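Local coordinates for SAM dependent methyltransferase (Aquifex aeolicus, PDB 3DH0), which binds S-adenosylmethionine and probably acts as a methyltransferase, passing its methyl group to a substrate, at residues 41-46 with 109-114; 103-108 with 133-138. All blocks are in the same frame, centred on the assembly; numbering follows the deposited sequence.

Strand 107-113 ties the two contacts together, pairing along one edge with strand 40-43 in interaction 1 and, at its start, with the chain around 133-138 in interaction 2. Their centres lie 13 Å apart in the same sheet, and they touch: I110 N probably hydrogen-bonds Y138 O at 2.8 Å, while I110 CD1 packs 3.9 Å from A133 CB. Interaction 1 sits about 2 Å from the centre of the chain and opens at its C-terminal end onto S-adenosylmethionine. Interaction 2 lies about 15 Å from that centre, at the other end of the strand, where the side chain of V107 is about 13 Å from the ligand.

Interaction 1 (41-46 with 109-114); sequences VLDVGT and FIFMAF. With SAM (S-adenosylmethionine), chain C.
V41 and F109 start the pairing with their side chains lying alongside each other and pointing the same way. With CG2 anti to the backbone N, V41 brings this methyl 3.9 Å from F109 CD2, meeting the ring obliquely. Two residues on, D43 and F111 repeat the parallel placing on the same face of the sheet, facing helix 52-59. D43 OD1 comes 3.5 Å from F111 CD2, the carboxylate and ring planes turned 33° apart. Its other oxygen, OD2, accepts a hydrogen bond from T46 OG1, which arrives from above the carboxylate plane.

L42 and I110 lie on the opposite face, and with V44 and M112 they pack against helix 122-132. Here V44 lies aslant the methionine chain, its CB 3.6 Å from M112 CG, and its CG1, anti to the backbone N (chi1 -178°), reaches on to the adenine C2 of the ligand.

Between the faces runs a parallel ladder: L42 N to F109 O, F111 N to L42 O at 2.8 Å and nearly straight, then V44 N to F111 O, longer at 3.2 Å. Past V44 the chains part, G45 forming the centre of an inverse gamma turn. The ligand N sits across the gap, giving hydrogen bonds of 2.8 Å to G45 O and to A113 O. Two carbonyl oxygens thus grip the amino group, a setting that would probably favour its protonated form and holds it at the C-terminal ends of these two central strands.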
# COMPACT_ATOMS: atom_id res chain seq x y z
N VAL A 41 8.97 -4.36 4.16
CA VAL A 41 7.97 -3.64 3.41
C VAL A 41 6.92 -2.95 4.28
O VAL A 41 6.50 -3.47 5.30
CB VAL A 41 7.25 -4.58 2.42
CG1 VAL A 41 6.86 -5.86 3.11
CG2 VAL A 41 6.03 -3.90 1.85
N LEU A 42 6.54 -1.75 3.85
CA LEU A 42 5.54 -0.97 4.55
C LEU A 42 4.25 -1.04 3.74
O LEU A 42 4.26 -0.78 2.54
CB LEU A 42 5.97 0.49 4.70
CG LEU A 42 4.99 1.37 5.49
CD1 LEU A 42 4.86 0.84 6.91
CD2 LEU A 42 5.45 2.81 5.51
N ASP A 43 3.17 -1.43 4.41
CA ASP A 43 1.86 -1.55 3.79
C ASP A 43 1.06 -0.41 4.39
O ASP A 43 0.59 -0.51 5.51
CB ASP A 43 1.24 -2.90 4.16
CG ASP A 43 -0.06 -3.18 3.42
OD1 ASP A 43 -0.37 -2.48 2.43
OD2 ASP A 43 -0.78 -4.13 3.83
N VAL A 44 0.92 0.68 3.64
CA VAL A 44 0.24 1.87 4.14
C VAL A 44 -1.23 1.73 4.59
O VAL A 44 -1.50 1.74 5.79
CB VAL A 44 0.41 3.02 3.14
CG1 VAL A 44 -0.25 4.28 3.65
CG2 VAL A 44 1.90 3.28 2.95
N GLY A 45 -2.18 1.61 3.68
CA GLY A 45 -3.55 1.45 4.17
C GLY A 45 -3.83 -0.03 4.32
O GLY A 45 -4.55 -0.62 3.52
N THR A 46 -3.26 -0.63 5.36
CA THR A 46 -3.42 -2.05 5.57
C THR A 46 -4.88 -2.52 5.63
O THR A 46 -5.19 -3.63 5.24
CB THR A 46 -2.66 -2.51 6.81
OG1 THR A 46 -2.35 -3.89 6.68
CG2 THR A 46 -3.50 -2.31 8.06
N PHE A 109 10.78 -1.46 0.75
CA PHE A 109 9.64 -1.46 -0.16
C PHE A 109 8.44 -0.78 0.49
O PHE A 109 8.12 -1.02 1.65
CB PHE A 109 9.29 -2.91 -0.49
CG PHE A 109 8.53 -3.07 -1.75
CD1 PHE A 109 9.19 -3.32 -2.95
CD2 PHE A 109 7.14 -2.96 -1.76
CE1 PHE A 109 8.49 -3.45 -4.15
CE2 PHE A 109 6.42 -3.09 -2.94
CZ PHE A 109 7.09 -3.34 -4.15
N ILE A 110 7.77 0.08 -0.27
CA ILE A 110 6.58 0.76 0.22
C ILE A 110 5.43 0.40 -0.72
O ILE A 110 5.46 0.70 -1.91
CB ILE A 110 6.75 2.28 0.24
CG1 ILE A 110 7.97 2.67 1.08
CG2 ILE A 110 5.51 2.94 0.84
CD1 ILE A 110 8.46 4.09 0.81
N PHE A 111 4.42 -0.27 -0.18
CA PHE A 111 3.27 -0.70 -0.96
C PHE A 111 2.04 0.07 -0.53
O PHE A 111 1.65 0.02 0.64
CB PHE A 111 3.07 -2.20 -0.73
CG PHE A 111 1.87 -2.77 -1.39
CD1 PHE A 111 1.72 -2.72 -2.77
CD2 PHE A 111 0.91 -3.43 -0.63
CE1 PHE A 111 0.64 -3.31 -3.39
CE2 PHE A 111 -0.18 -4.03 -1.24
CZ PHE A 111 -0.32 -3.98 -2.62
N MET A 112 1.43 0.78 -1.46
CA MET A 112 0.24 1.56 -1.15
C MET A 112 -0.92 1.10 -2.04
O MET A 112 -1.08 1.59 -3.15
CB MET A 112 0.54 3.04 -1.38
CG MET A 112 0.00 3.94 -0.29
SD MET A 112 0.36 5.67 -0.55
CE MET A 112 2.10 5.68 -0.53
N ALA A 113 -1.72 0.16 -1.55
CA ALA A 113 -2.84 -0.36 -2.33
C ALA A 113 -4.19 0.29 -2.05
O ALA A 113 -4.79 0.08 -1.00
CB ALA A 113 -2.94 -1.87 -2.15
N PHE A 114 -4.67 1.05 -3.03
CA PHE A 114 -5.95 1.76 -2.94
C PHE A 114 -6.05 2.72 -1.76
O PHE A 114 -7.15 2.99 -1.27
CB PHE A 114 -7.11 0.76 -2.86
CG PHE A 114 -7.15 -0.21 -4.00
CD1 PHE A 114 -6.75 -1.53 -3.83
CD2 PHE A 114 -7.59 0.21 -5.26
CE1 PHE A 114 -6.78 -2.42 -4.87
CE2 PHE A 114 -7.63 -0.68 -6.32
CZ PHE A 114 -7.23 -2.00 -6.13
N SAM C . -5.31 -1.73 1.03
CA SAM C . -6.42 -2.47 1.69
C SAM C . -6.69 -3.77 0.98
O SAM C . -6.01 -4.06 -0.00
OXT SAM C . -7.62 -4.49 1.48
CB SAM C . -7.69 -1.61 1.68
CG SAM C . -7.34 -0.23 2.07
SD SAM C . -8.62 1.05 2.15
CE SAM C . -9.02 1.31 0.42
C5' SAM C . -7.66 2.41 2.63
C4' SAM C . -7.21 2.43 4.07
O4' SAM C . -6.39 3.59 4.18
C3' SAM C . -8.35 2.74 5.06
O3' SAM C . -8.53 1.51 5.82
C2' SAM C . -7.82 3.81 6.00
O2' SAM C . -8.03 3.68 7.39
C1' SAM C . -6.35 3.94 5.50
N9 SAM C . -5.75 5.26 5.53
C8 SAM C . -6.25 6.48 5.14
N7 SAM C . -5.40 7.45 5.30
C5 SAM C . -4.27 6.84 5.84
C6 SAM C . -3.00 7.35 6.23
N6 SAM C . -2.69 8.66 6.14
N1 SAM C . -2.06 6.45 6.74
C2 SAM C . -2.42 5.15 6.82
N3 SAM C . -3.58 4.58 6.48
C4 SAM C . -4.47 5.49 5.99

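Interaction 2 (103-108 with 133-138); sequences PDNTVD and AKPFAY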
# COMPACT_ATOMS: atom_id res chain seq x y z
N PRO A 103 11.51 4.29 12.75
CA PRO A 103 12.73 5.11 12.71
C PRO A 103 13.19 5.30 11.26
O PRO A 103 12.82 4.54 10.38
CB PRO A 103 13.73 4.31 13.55
CG PRO A 103 13.24 2.90 13.43
CD PRO A 103 11.74 3.05 13.52
N ASP A 104 14.00 6.33 11.02
CA ASP A 104 14.49 6.60 9.68
C ASP A 104 15.15 5.39 9.02
O ASP A 104 15.63 4.48 9.69
CB ASP A 104 15.51 7.73 9.70
CG ASP A 104 14.95 9.02 10.25
OD1 ASP A 104 15.35 10.09 9.75
OD2 ASP A 104 14.14 8.98 11.19
N ASN A 105 15.17 5.41 7.70
CA ASN A 105 15.81 4.39 6.88
C ASN A 105 15.59 2.95 7.34
O ASN A 105 16.53 2.18 7.51
CB ASN A 105 17.30 4.70 6.82
CG ASN A 105 17.56 6.18 6.55
OD1 ASN A 105 17.22 6.69 5.49
ND2 ASN A 105 18.13 6.87 7.53
N THR A 106 14.32 2.58 7.50
CA THR A 106 13.99 1.24 7.94
C THR A 106 13.22 0.42 6.89
O THR A 106 13.07 -0.80 7.05
CB THR A 106 13.17 1.27 9.26
OG1 THR A 106 12.12 2.24 9.16
CG2 THR A 106 14.07 1.65 10.44
N VAL A 107 12.73 1.06 5.83
CA VAL A 107 11.98 0.30 4.83
C VAL A 107 12.58 0.27 3.43
O VAL A 107 13.07 1.28 2.92
CB VAL A 107 10.53 0.80 4.72
CG1 VAL A 107 9.89 0.82 6.08
CG2 VAL A 107 10.50 2.17 4.09
N ASP A 108 12.50 -0.90 2.81
CA ASP A 108 13.04 -1.12 1.47
C ASP A 108 11.97 -1.01 0.39
O ASP A 108 12.22 -0.52 -0.72
CB ASP A 108 13.68 -2.52 1.43
CG ASP A 108 14.73 -2.71 2.51
OD1 ASP A 108 15.75 -1.99 2.47
OD2 ASP A 108 14.54 -3.58 3.39
N ALA A 133 11.81 5.56 4.82
CA ALA A 133 12.35 4.87 3.66
C ALA A 133 13.88 4.95 3.61
O ALA A 133 14.45 6.00 3.86
CB ALA A 133 11.77 5.47 2.40
N LYS A 134 14.52 3.83 3.28
CA LYS A 134 15.98 3.79 3.17
C LYS A 134 16.44 4.61 1.97
O LYS A 134 15.66 4.94 1.09
CB LYS A 134 16.47 2.35 3.02
CG LYS A 134 16.09 1.47 4.19
CD LYS A 134 16.85 0.16 4.24
CE LYS A 134 16.46 -0.58 5.51
NZ LYS A 134 17.11 -1.90 5.68
N PRO A 135 17.74 4.97 1.92
CA PRO A 135 18.22 5.77 0.79
C PRO A 135 17.85 5.17 -0.57
O PRO A 135 17.68 5.90 -1.55
CB PRO A 135 19.72 5.82 1.03
CG PRO A 135 19.80 5.85 2.52
CD PRO A 135 18.81 4.77 2.91
N PHE A 136 17.72 3.84 -0.61
CA PHE A 136 17.36 3.13 -1.84
C PHE A 136 15.84 3.21 -2.04
O PHE A 136 15.34 4.08 -2.75
CB PHE A 136 17.79 1.66 -1.75
CG PHE A 136 19.30 1.46 -1.74
CD1 PHE A 136 20.08 1.90 -0.65
CD2 PHE A 136 19.94 0.84 -2.82
CE1 PHE A 136 21.49 1.74 -0.65
CE2 PHE A 136 21.33 0.66 -2.83
CZ PHE A 136 22.11 1.12 -1.74
N ALA A 137 15.13 2.26 -1.41
CA ALA A 137 13.67 2.15 -1.40
C ALA A 137 12.85 2.31 -2.67
O ALA A 137 13.01 3.28 -3.42
CB ALA A 137 13.09 3.08 -0.32
N TYR A 138 11.94 1.35 -2.87
CA TYR A 138 11.02 1.33 -4.01
C TYR A 138 9.61 1.66 -3.51
O TYR A 138 9.22 1.23 -2.43
CB TYR A 138 10.95 -0.04 -4.69
CG TYR A 138 12.27 -0.72 -5.00
CD1 TYR A 138 13.05 -1.28 -3.99
CD2 TYR A 138 12.69 -0.88 -6.33
CE1 TYR A 138 14.21 -2.00 -4.28
CE2 TYR A 138 13.85 -1.60 -6.64
CZ TYR A 138 14.60 -2.16 -5.61
OH TYR A 138 15.72 -2.93 -5.89
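K134 N gives V107 O a nearly straight hydrogen bond of 3.0 Å (173° at the hydrogen), and Y138 N gives D108 O another of 2.9 Å, so successive carbonyls of 107-108 hold the chain on both sides of the corner at 135-136. D108 O is also approached by A137 CA, and it lies at the edge of the Y138 ring, in its plane.

Ahead of that corner, K134 also forms a salt bridge with D108, long at 3.5 Å between OD1 and NZ. The carboxylate has a stronger partner outside the pair: OD2 accepts a hydrogen bond from T40 N. The lysine runs fully extended beyond CG, laying its methylenes along the 105-108 backbone; CG comes 3.3 Å from V107 O, and CE lies near N105 O. With an alanine here the methylenes beside N105 O and V107 O would be gone, and D108 OD1 would probably be left without its charged mate.

Packing follows on the buried side. V107 has CG1 anti to its carbonyl carbon (chi1 -53°), which leaves CG2 between the backbone N and the carbonyl carbon, against A133, with the two side chains 3.9 Å apart from CG2 to CB. At the exposed rim the side chain of N105 crosses the P135 ring at about a right angle. T106 OG1 bonds P103 O at 2.7 Å within the 103-106 loop, and D104 makes a salt bridge with R131 of helix 122-132.

V107 and A133 form a single parallel bridge just where that helix ends, before strand 137-144 takes its place beside 107-113. This is the return leg of a beta-alpha-beta crossover, the repeating connection of the Rossmann-like methyltransferase fold.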